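Local coordinates for protein R.MvaI (Kocuria varians, PDB 2OA9) that cleaves DNA as a monomeric, probably metal-dependent restriction endonuclease that recognizes its target sequence asymmetrically, at residues G82-L87 / T225-T230; L102-T105 / K111-S114; K44-D47 / D53-D56; L11-Q16 / D47-P52. One frame throughout, in Å; residues are numbered along the deposited sequence.

Overall arrangement
Along the chain the order is contact 4 and contact 3, which close first, then contact 1, within whose span contact 2 falls. They form two groups on opposite sides of the molecule's centre. Contacts 3 and 4 have centres about 7 Å apart, share D47 and both use helix 33-49; F54 and E45 pack on A14, and F54 also on L11, joining them. Contacts 1 and 2 have centres about 15 Å apart, both reach the five-stranded antiparallel sheet, and touch through L87 and L102. The groups are far apart, with centres of contacts 2 and 4 about 44 Å from each other. D53, a calcium ligand in another structure of this enzyme, places contact 3 at the probable catalytic end.

Contact 1: G82-L87 / T225-T230; sequences GANTML and THDHGT. With CD (cadmium ion), chain L.
The first turn of helix 83-91 comes up to the start of strand 225-235 so that the CA atoms of T85 and T225 lie 5.9 Å apart. Two polar pairs, one from each of the consecutive residues N84 and T85, make the link. T85 OG1 and T225 OG1 share a hydrogen bond of 2.7 Å in which either hydroxyl could be the donor. In both threonines the oxygen lies anti to the carbonyl carbon (chi1 -58° in T85), which brings the two hydroxyls together. T225 OG1 is also hydrogen-bonded to R88 NE, so two partners grip it.

N84 ND2 donates to D227 OD2, modelled at 2.4 Å, a length too short to be taken literally. The two side chains cross at about a right angle, and the amide and carboxylate planes stand 52° apart. D227 OD1 is used within its own segment, accepting from G229 N at 3.0 Å from above the carboxylate plane; this Asx turn helps fix the rotation of the carboxylate. The residues on either side of D227 hold a cadmium ion through H226 NE2 and H228 NE2.

I213 of strand 207-215 touches both N84 and T225, while T230 packs on V209 and I211 of the same strand and on W150 of strand 143-151. M86 and L87 reach V148, so the helix touches strands of both antiparallel sheets.

Contact 2: L102-T105 / K111-S114; sequences LHQT and KTNS. With CD (cadmium ion), chain F.
T112 is the first residue of the loop 111-114 to touch strand 100-106, and it does so with its methyl group. T112 CG2 lies 3.4 Å from T105 O and 3.5 Å from Q104 NE2, so one methyl covers the place where these two polar atoms meet. The threonine hydroxyl, between the backbone N and the carbonyl carbon at chi1 60°, is hydrogen-bonded to F121 N, which leaves the methyl to face the strand.

Q104 comes from the opposite direction. Its chain is bent at chi2 (66°), turning the amide alongside its own strand toward the next residue so that NE2 donates to T105 O over 3.1 Å. The bond is nearly straight at 176° and lies in the amide plane, though tilted from the plane of the carbonyl. Beyond N113, S114 meets the other end of this amide with its CB, 3.7 Å from Q104 OE1, while its hydroxyl is hydrogen-bonded to S116 OG. With an alanine in place of Q104, T105 O would probably lose its side-chain donor and the methyl of T112 much of the surface it rests on.

The neighbouring H103 binds a cadmium ion through NE2 at 2.3 Å, a site that D210 shares. T105 acts in the second shell, its OG1 lying 2.8 Å from metal-bound water 1. Strand 100-106 pairs with strand 207-215, L102 with I213 and Q104 with I211, whereas T112 makes backbone bonds to F121 of strand 119-126, so the contact ties strand 100-106 to the approach to strand 119-126 at the surface.

Contact 3: K44-D47 / D53-D56; sequences KEED and DFHD. With CD (cadmium ion), chain I; CD (cadmium ion), chain J.
E46, on helix 33-49, reaches across to D53, F54 and H55. From CB the chain leaves with CG anti to the carbonyl carbon (chi1 -70°) and then runs out extended. CG rests 3.6 Å from F54 CD1, and CD brings the carboxylate to a cadmium ion, which it chelates with OE1 at 2.3 Å and OE2 at 2.6 Å. OE2 also accepts from F54 N (3.0 Å, 158°), which meets it from above the carboxylate plane. OE1 lies 3.1 Å from D53 OD1, a closeness of two acceptors that the metals would make tolerable.

H55 NE2 binds the same cadmium at 2.2 Å, and E43 completes the protein ligands. D53 chelates a second cadmium with both oxygens, water 4 bridges the two ions, and D53 CB covers one face of the H55 ring. D53 binds calcium with E58 and I59 in another structure of the protein, consistent with the metal site of a PD-(D/E)XK nuclease.

The loop from helix 33-49 to strand 58-61 is thus pinned back to that helix, while on helix 6-19 L11 and A14 receive the F54 ring and Y7 OH is hydrogen-bonded to D53 O.

Contact 4: L11-Q16 / D47-P52; sequences LKEAIQ and DNLDAP
L49 presses its two methyl groups on E13 and A14 where helix 33-49 ends in a Schellman motif beside helix 6-19. D50 takes a positive phi of 43°, with D50 N bonded to D47 O and A51 N probably to E46 O, and the chain then turns away toward P52.

The leucine side chain leaves with CG anti to the carbonyl carbon (chi1 -61°), which aims its fork at the other helix. Branch CD2 takes the glutamate: E13 CG lies 3.8 Å from L49 CD2, E13 CD 3.5 Å from the same methyl, and E13 OE2 3.4 Å from it. E13 reaches this position with its CG opposite the backbone N across the CA-CB bond (chi1 174°) and with an extended chain beyond, so that it crosses the leucine at a slant, its CG and its carboxylate both meeting CD2. Replacing it with a glycine would probably cost CD2 its cover from CG and the carboxylate, leaving the leucine held mainly by A14 and N17.

Around the pair, N17 also touches L49, L10 touches A51 and P52, and A14 is packed by L42. On the inner side of helix 6-19, L11 and I15 lie on strand 179-192, so L49 joins the end of helix 33-49 to a helix that rests on the mixed sheet. Its other branch, CD1, settles against the helix backbone and sits 3.7 Å from A14 CB and equally far from A14 N.

Contact 1: G82-L87 / T225-T230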
loop_
_atom_site.group_PDB
_atom_site.type_symbol
_atom_site.label_atom_id
_atom_site.label_comp_id
_atom_site.label_asym_id
_atom_site.label_seq_id
_atom_site.Cartn_x
_atom_site.Cartn_y
_atom_site.Cartn_z
ATOM N N GLY A 82 3.963 -20.876 11.259
ATOM C CA GLY A 82 4.820 -20.260 12.266
ATOM C C GLY A 82 6.076 -19.638 11.675
ATOM O O GLY A 82 7.081 -19.463 12.386
ATOM N N ALA A 83 6.036 -19.305 10.380
ATOM C CA ALA A 83 7.171 -18.673 9.728
ATOM C C ALA A 83 7.679 -17.422 10.465
ATOM O O ALA A 83 8.882 -17.251 10.587
ATOM C CB ALA A 83 6.832 -18.302 8.333
ATOM N N ASN A 84 6.779 -16.548 10.930
ATOM C CA ASN A 84 7.256 -15.274 11.491
ATOM C C ASN A 84 8.010 -15.476 12.802
ATOM O O ASN A 84 9.040 -14.841 13.053
ATOM C CB ASN A 84 6.148 -14.171 11.449
ATOM C CG ASN A 84 6.049 -13.469 10.024
ATOM O OD1 ASN A 84 6.833 -13.743 9.091
ATOM N ND2 ASN A 84 5.091 -12.568 9.877
ATOM N N THR A 85 7.604 -16.461 13.595
ATOM C CA THR A 85 8.334 -16.872 14.777
ATOM C C THR A 85 9.708 -17.450 14.463
ATOM O O THR A 85 10.694 -17.128 15.104
ATOM C CB THR A 85 7.519 -17.867 15.599
ATOM O OG1 THR A 85 6.255 -17.257 15.956
ATOM C CG2 THR A 85 8.240 -18.267 16.890
ATOM N N MET A 86 9.789 -18.311 13.434
ATOM C CA MET A 86 11.109 -18.808 13.029
ATOM C C MET A 86 12.025 -17.680 12.604
ATOM O O MET A 86 13.201 -17.640 12.943
ATOM C CB MET A 86 11.006 -19.832 11.907
ATOM C CG MET A 86 12.332 -20.443 11.492
ATOM S SD MET A 86 13.244 -19.476 10.222
ATOM C CE MET A 86 12.157 -19.754 8.884
ATOM N N LEU A 87 11.492 -16.745 11.822
ATOM C CA LEU A 87 12.313 -15.691 11.272
ATOM C C LEU A 87 12.894 -14.835 12.374
ATOM O O LEU A 87 14.069 -14.479 12.365
ATOM C CB LEU A 87 11.532 -14.812 10.307
ATOM C CG LEU A 87 11.126 -15.420 8.976
ATOM C CD1 LEU A 87 10.157 -14.462 8.263
ATOM C CD2 LEU A 87 12.332 -15.715 8.091
ATOM N N THR A 225 5.746 -14.187 19.910
ATOM C CA THR A 225 5.662 -13.328 18.737
ATOM C C THR A 225 4.525 -12.291 18.777
ATOM O O THR A 225 3.384 -12.611 19.084
ATOM C CB THR A 225 5.522 -14.225 17.519
ATOM O OG1 THR A 225 6.668 -15.086 17.465
ATOM C CG2 THR A 225 5.514 -13.445 16.220
ATOM N N HIS A 226 4.887 -11.048 18.476
ATOM C CA HIS A 226 3.927 -9.960 18.365
ATOM C C HIS A 226 4.090 -9.395 16.961
ATOM O O HIS A 226 5.046 -8.707 16.664
ATOM C CB HIS A 226 4.217 -8.908 19.441
ATOM C CG HIS A 226 3.311 -7.718 19.395
ATOM N ND1 HIS A 226 3.648 -6.524 19.994
ATOM C CD2 HIS A 226 2.065 -7.547 18.879
ATOM C CE1 HIS A 226 2.673 -5.647 19.798
ATOM N NE2 HIS A 226 1.701 -6.242 19.121
ATOM N N ASP A 227 3.148 -9.689 16.084
ATOM C CA ASP A 227 3.295 -9.361 14.671
ATOM C C ASP A 227 1.928 -8.968 14.125
ATOM O O ASP A 227 0.996 -9.734 14.274
ATOM C CB ASP A 227 3.797 -10.630 13.974
ATOM C CG ASP A 227 3.983 -10.479 12.444
ATOM O OD1 ASP A 227 4.091 -9.371 11.933
ATOM O OD2 ASP A 227 4.024 -11.469 11.684
ATOM N N HIS A 228 1.800 -7.794 13.506
ATOM C CA HIS A 228 0.522 -7.379 12.903
ATOM C C HIS A 228 0.427 -7.730 11.410
ATOM O O HIS A 228 -0.587 -7.436 10.768
ATOM C CB HIS A 228 0.240 -5.889 13.205
ATOM C CG HIS A 228 0.034 -5.607 14.668
ATOM N ND1 HIS A 228 0.685 -4.595 15.344
ATOM C CD2 HIS A 228 -0.726 -6.242 15.592
ATOM C CE1 HIS A 228 0.328 -4.612 16.616
ATOM N NE2 HIS A 228 -0.532 -5.599 16.795
ATOM N N GLY A 229 1.455 -8.396 10.878
ATOM C CA GLY A 229 1.477 -8.831 9.496
ATOM C C GLY A 229 2.547 -8.072 8.740
ATOM O O GLY A 229 2.688 -6.880 8.853
ATOM N N THR A 230 3.250 -8.790 7.902
ATOM C CA THR A 230 4.226 -8.184 7.008
ATOM C C THR A 230 3.521 -7.242 6.023
ATOM O O THR A 230 2.523 -7.616 5.418
ATOM C CB THR A 230 4.929 -9.307 6.272
ATOM O OG1 THR A 230 5.677 -10.051 7.270
ATOM C CG2 THR A 230 5.916 -8.802 5.252
HETATM CD CD CD L . -0.482 -5.489 18.988
#

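Contact 2: L102-T105 / K111-S114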
loop_
_atom_site.group_PDB
_atom_site.type_symbol
_atom_site.label_atom_id
_atom_site.label_comp_id
_atom_site.label_asym_id
_atom_site.label_seq_id
_atom_site.Cartn_x
_atom_site.Cartn_y
_atom_site.Cartn_z
ATOM N N LEU A 102 12.645 -8.933 14.547
ATOM C CA LEU A 102 13.120 -8.706 13.183
ATOM C C LEU A 102 12.307 -7.600 12.531
ATOM O O LEU A 102 11.131 -7.798 12.244
ATOM C CB LEU A 102 13.064 -9.988 12.335
ATOM C CG LEU A 102 13.505 -9.928 10.872
ATOM C CD1 LEU A 102 14.985 -9.552 10.755
ATOM C CD2 LEU A 102 13.221 -11.239 10.198
ATOM N N HIS A 103 12.939 -6.459 12.328
ATOM C CA HIS A 103 12.321 -5.327 11.652
ATOM C C HIS A 103 13.240 -4.990 10.474
ATOM O O HIS A 103 14.276 -4.409 10.664
ATOM C CB HIS A 103 12.163 -4.100 12.567
ATOM C CG HIS A 103 11.254 -3.065 12.001
ATOM N ND1 HIS A 103 10.919 -1.908 12.671
ATOM C CD2 HIS A 103 10.552 -3.049 10.843
ATOM C CE1 HIS A 103 10.049 -1.229 11.939
ATOM N NE2 HIS A 103 9.859 -1.864 10.812
ATOM N N GLN A 104 12.785 -5.251 9.252
ATOM C CA GLN A 104 13.591 -5.026 8.047
ATOM C C GLN A 104 12.714 -4.840 6.837
ATOM O O GLN A 104 11.796 -5.622 6.614
ATOM C CB GLN A 104 14.513 -6.223 7.824
ATOM C CG GLN A 104 15.422 -6.187 6.656
ATOM C CD GLN A 104 16.434 -5.121 6.786
ATOM O OE1 GLN A 104 17.211 -5.102 7.780
ATOM N NE2 GLN A 104 16.417 -4.166 5.860
ATOM N N THR A 105 12.987 -3.806 6.062
ATOM C CA THR A 105 12.376 -3.619 4.757
ATOM C C THR A 105 13.165 -4.394 3.678
ATOM O O THR A 105 14.386 -4.246 3.550
ATOM C CB THR A 105 12.358 -2.170 4.401
ATOM O OG1 THR A 105 11.583 -1.437 5.330
ATOM C CG2 THR A 105 11.645 -1.927 3.076
ATOM N N LYS A 111 19.684 -7.322 -2.466
ATOM C CA LYS A 111 19.738 -7.788 -1.080
ATOM C C LYS A 111 19.861 -6.589 -0.158
ATOM O O LYS A 111 20.486 -5.578 -0.508
ATOM C CB LYS A 111 21.016 -8.571 -0.843
ATOM C CG LYS A 111 21.136 -9.903 -1.474
ATOM C CD LYS A 111 22.201 -10.730 -0.710
ATOM C CE LYS A 111 23.607 -10.196 -0.846
ATOM N NZ LYS A 111 24.622 -11.160 -0.335
ATOM N N THR A 112 19.408 -6.758 1.072
ATOM C CA THR A 112 19.637 -5.785 2.129
ATOM C C THR A 112 21.085 -5.850 2.537
ATOM O O THR A 112 21.799 -6.784 2.186
ATOM C CB THR A 112 18.753 -6.044 3.369
ATOM O OG1 THR A 112 19.015 -7.355 3.944
ATOM C CG2 THR A 112 17.235 -6.004 3.019
ATOM N N ASN A 113 21.536 -4.811 3.248
ATOM C CA ASN A 113 22.902 -4.799 3.794
ATOM C C ASN A 113 22.997 -4.108 5.165
ATOM O O ASN A 113 23.858 -3.260 5.380
ATOM C CB ASN A 113 23.900 -4.184 2.794
ATOM C CG ASN A 113 25.318 -4.691 3.004
ATOM O OD1 ASN A 113 25.855 -5.453 2.197
ATOM N ND2 ASN A 113 25.919 -4.296 4.100
ATOM N N SER A 114 22.141 -4.507 6.105
ATOM C CA SER A 114 22.088 -3.867 7.426
ATOM C C SER A 114 23.180 -4.401 8.354
ATOM O O SER A 114 23.392 -5.608 8.497
ATOM C CB SER A 114 20.710 -4.049 8.115
ATOM O OG SER A 114 20.736 -3.676 9.510
HETATM CD CD CD F . 8.996 -0.971 8.913
HETATM O O HOH W 1 11.097 -1.682 8.081
HETATM O O HOH W 2 6.821 -0.446 9.617
HETATM O O HOH W 3 9.442 1.211 8.764
#

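Contact 3: K44-D47 / D53-D56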
loop_
_atom_site.group_PDB
_atom_site.type_symbol
_atom_site.label_atom_id
_atom_site.label_comp_id
_atom_site.label_asym_id
_atom_site.label_seq_id
_atom_site.Cartn_x
_atom_site.Cartn_y
_atom_site.Cartn_z
ATOM N N LYS A 44 -20.771 15.808 -0.913
ATOM C CA LYS A 44 -21.977 16.433 -1.459
ATOM C C LYS A 44 -22.545 15.710 -2.673
ATOM O O LYS A 44 -23.746 15.676 -2.863
ATOM C CB LYS A 44 -21.725 17.895 -1.844
ATOM C CG LYS A 44 -21.547 18.818 -0.677
ATOM C CD LYS A 44 -20.991 20.179 -1.110
ATOM N N GLU A 45 -21.686 15.127 -3.504
ATOM C CA GLU A 45 -22.168 14.271 -4.583
ATOM C C GLU A 45 -22.926 12.995 -4.195
ATOM O O GLU A 45 -23.740 12.493 -4.978
ATOM C CB GLU A 45 -21.016 13.882 -5.514
ATOM C CG GLU A 45 -20.516 14.996 -6.410
ATOM C CD GLU A 45 -21.631 15.615 -7.247
ATOM O OE1 GLU A 45 -21.946 16.794 -7.004
ATOM O OE2 GLU A 45 -22.242 14.924 -8.095
ATOM N N GLU A 46 -22.672 12.421 -3.027
ATOM C CA GLU A 46 -23.510 11.286 -2.571
ATOM C C GLU A 46 -25.000 11.612 -2.633
ATOM O O GLU A 46 -25.790 10.851 -3.180
ATOM C CB GLU A 46 -23.168 10.877 -1.135
ATOM C CG GLU A 46 -21.815 10.208 -0.972
ATOM C CD GLU A 46 -21.423 10.025 0.491
ATOM O OE1 GLU A 46 -22.272 10.313 1.391
ATOM O OE2 GLU A 46 -20.269 9.597 0.751
ATOM N N ASP A 47 -25.377 12.759 -2.069
ATOM C CA ASP A 47 -26.770 13.203 -2.063
ATOM C C ASP A 47 -27.287 13.511 -3.467
ATOM O O ASP A 47 -28.388 13.087 -3.841
ATOM C CB ASP A 47 -26.917 14.457 -1.181
ATOM N N ASP A 53 -22.114 5.418 0.025
ATOM C CA ASP A 53 -21.074 6.272 0.529
ATOM C C ASP A 53 -19.796 6.064 -0.239
ATOM O O ASP A 53 -19.438 4.937 -0.561
ATOM C CB ASP A 53 -20.863 6.020 2.020
ATOM C CG ASP A 53 -22.032 6.489 2.831
ATOM O OD1 ASP A 53 -22.718 7.446 2.397
ATOM O OD2 ASP A 53 -22.375 5.956 3.911
ATOM N N PHE A 54 -19.148 7.177 -0.552
ATOM C CA PHE A 54 -17.836 7.191 -1.166
ATOM C C PHE A 54 -16.855 7.418 -0.031
ATOM O O PHE A 54 -16.153 8.418 0.013
ATOM C CB PHE A 54 -17.717 8.337 -2.171
ATOM C CG PHE A 54 -18.741 8.300 -3.302
ATOM C CD1 PHE A 54 -19.466 9.440 -3.625
ATOM C CD2 PHE A 54 -18.912 7.172 -4.070
ATOM C CE1 PHE A 54 -20.381 9.437 -4.675
ATOM C CE2 PHE A 54 -19.845 7.158 -5.113
ATOM C CZ PHE A 54 -20.561 8.285 -5.424
ATOM N N HIS A 55 -16.826 6.494 0.914
ATOM C CA HIS A 55 -15.960 6.646 2.065
ATOM C C HIS A 55 -14.712 5.807 1.856
ATOM O O HIS A 55 -14.673 4.916 0.987
ATOM C CB HIS A 55 -16.697 6.222 3.346
ATOM C CG HIS A 55 -17.807 7.149 3.738
ATOM N ND1 HIS A 55 -18.555 6.957 4.877
ATOM C CD2 HIS A 55 -18.312 8.254 3.137
ATOM C CE1 HIS A 55 -19.461 7.917 4.971
ATOM N NE2 HIS A 55 -19.332 8.717 3.929
ATOM N N ASP A 56 -13.679 6.118 2.631
ATOM C CA ASP A 56 -12.437 5.348 2.609
ATOM C C ASP A 56 -11.812 5.337 1.216
ATOM O O ASP A 56 -11.227 4.344 0.784
ATOM C CB ASP A 56 -12.655 3.917 3.116
HETATM CD CD CD I . -20.938 10.107 3.220
HETATM CD CD CD J . -23.909 7.622 4.390
HETATM O O HOH W 4 -22.390 9.284 4.772
#

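Contact 4: L11-Q16 / D47-P52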
loop_
_atom_site.group_PDB
_atom_site.type_symbol
_atom_site.label_atom_id
_atom_site.label_comp_id
_atom_site.label_asym_id
_atom_site.label_seq_id
_atom_site.Cartn_x
_atom_site.Cartn_y
_atom_site.Cartn_z
ATOM N N LEU A 11 -19.209 6.561 -8.701
ATOM C CA LEU A 11 -18.000 7.205 -8.229
ATOM C C LEU A 11 -17.364 8.038 -9.322
ATOM O O LEU A 11 -16.985 9.188 -9.072
ATOM C CB LEU A 11 -17.048 6.179 -7.630
ATOM C CG LEU A 11 -15.661 6.725 -7.222
ATOM C CD1 LEU A 11 -15.857 7.780 -6.141
ATOM C CD2 LEU A 11 -14.800 5.556 -6.832
ATOM N N LYS A 12 -17.259 7.487 -10.531
ATOM C CA LYS A 12 -16.703 8.247 -11.657
ATOM C C LYS A 12 -17.563 9.471 -11.943
ATOM O O LYS A 12 -17.020 10.520 -12.216
ATOM C CB LYS A 12 -16.510 7.422 -12.925
ATOM C CG LYS A 12 -15.474 6.341 -12.806
ATOM C CD LYS A 12 -15.479 5.465 -14.058
ATOM C CE LYS A 12 -14.395 4.398 -14.088
ATOM N NZ LYS A 12 -14.689 3.298 -15.033
ATOM N N GLU A 13 -18.885 9.306 -11.928
ATOM C CA GLU A 13 -19.789 10.429 -12.141
ATOM C C GLU A 13 -19.585 11.520 -11.103
ATOM O O GLU A 13 -19.554 12.700 -11.448
ATOM C CB GLU A 13 -21.245 9.947 -12.212
ATOM C CG GLU A 13 -22.302 11.046 -12.292
ATOM C CD GLU A 13 -23.712 10.537 -12.535
ATOM O OE1 GLU A 13 -23.963 9.326 -12.420
ATOM O OE2 GLU A 13 -24.578 11.393 -12.883
ATOM N N ALA A 14 -19.441 11.111 -9.851
ATOM C CA ALA A 14 -19.231 12.047 -8.750
ATOM C C ALA A 14 -17.924 12.826 -8.952
ATOM O O ALA A 14 -17.898 14.047 -8.821
ATOM C CB ALA A 14 -19.238 11.314 -7.420
ATOM N N ILE A 15 -16.845 12.123 -9.261
ATOM C CA ILE A 15 -15.550 12.785 -9.482
ATOM C C ILE A 15 -15.602 13.689 -10.726
ATOM O O ILE A 15 -15.090 14.800 -10.724
ATOM C CB ILE A 15 -14.444 11.741 -9.572
ATOM C CG1 ILE A 15 -14.222 11.081 -8.218
ATOM C CG2 ILE A 15 -13.151 12.337 -10.088
ATOM C CD1 ILE A 15 -13.356 9.842 -8.252
ATOM N N GLN A 16 -16.254 13.237 -11.788
ATOM C CA GLN A 16 -16.413 14.019 -12.978
ATOM C C GLN A 16 -17.183 15.317 -12.693
ATOM O O GLN A 16 -16.839 16.361 -13.234
ATOM C CB GLN A 16 -17.127 13.188 -14.048
ATOM C CG GLN A 16 -17.242 13.923 -15.376
ATOM C CD GLN A 16 -15.957 13.908 -16.150
ATOM O OE1 GLN A 16 -15.560 12.854 -16.664
ATOM N NE2 GLN A 16 -15.283 15.066 -16.242
ATOM N N ASP A 47 -25.377 12.759 -2.069
ATOM C CA ASP A 47 -26.770 13.203 -2.063
ATOM C C ASP A 47 -27.287 13.511 -3.467
ATOM O O ASP A 47 -28.388 13.087 -3.841
ATOM C CB ASP A 47 -26.917 14.457 -1.181
ATOM N N ASN A 48 -26.489 14.244 -4.248
ATOM C CA ASN A 48 -26.893 14.641 -5.593
ATOM C C ASN A 48 -27.072 13.488 -6.558
ATOM O O ASN A 48 -27.798 13.628 -7.549
ATOM C CB ASN A 48 -25.870 15.598 -6.202
ATOM C CG ASN A 48 -26.011 16.986 -5.694
ATOM O OD1 ASN A 48 -27.119 17.436 -5.423
ATOM N ND2 ASN A 48 -24.883 17.695 -5.569
ATOM N N LEU A 49 -26.393 12.374 -6.284
ATOM C CA LEU A 49 -26.480 11.177 -7.105
ATOM C C LEU A 49 -27.267 10.068 -6.435
ATOM O O LEU A 49 -27.482 9.011 -7.044
ATOM C CB LEU A 49 -25.072 10.670 -7.422
ATOM C CG LEU A 49 -24.229 11.665 -8.186
ATOM C CD1 LEU A 49 -22.821 11.124 -8.329
ATOM C CD2 LEU A 49 -24.855 11.907 -9.550
ATOM N N ASP A 50 -27.681 10.304 -5.189
ATOM C CA ASP A 50 -28.278 9.263 -4.352
ATOM C C ASP A 50 -27.452 8.001 -4.528
ATOM O O ASP A 50 -27.928 6.964 -5.022
ATOM C CB ASP A 50 -29.764 9.037 -4.693
ATOM C CG ASP A 50 -30.685 10.097 -4.068
ATOM O OD1 ASP A 50 -30.221 10.856 -3.181
ATOM O OD2 ASP A 50 -31.886 10.247 -4.402
ATOM N N ALA A 51 -26.185 8.140 -4.157
ATOM C CA ALA A 51 -25.204 7.095 -4.252
ATOM C C ALA A 51 -24.931 6.562 -2.852
ATOM O O ALA A 51 -25.183 7.250 -1.861
ATOM C CB ALA A 51 -23.910 7.659 -4.857
ATOM N N PRO A 52 -24.409 5.342 -2.768
ATOM C CA PRO A 52 -23.883 4.840 -1.500
ATOM C C PRO A 52 -22.639 5.629 -1.163
ATOM O O PRO A 52 -22.151 6.411 -1.967
ATOM C CB PRO A 52 -23.549 3.372 -1.786
ATOM C CG PRO A 52 -23.360 3.295 -3.277
ATOM C CD PRO A 52 -24.257 4.359 -3.865
#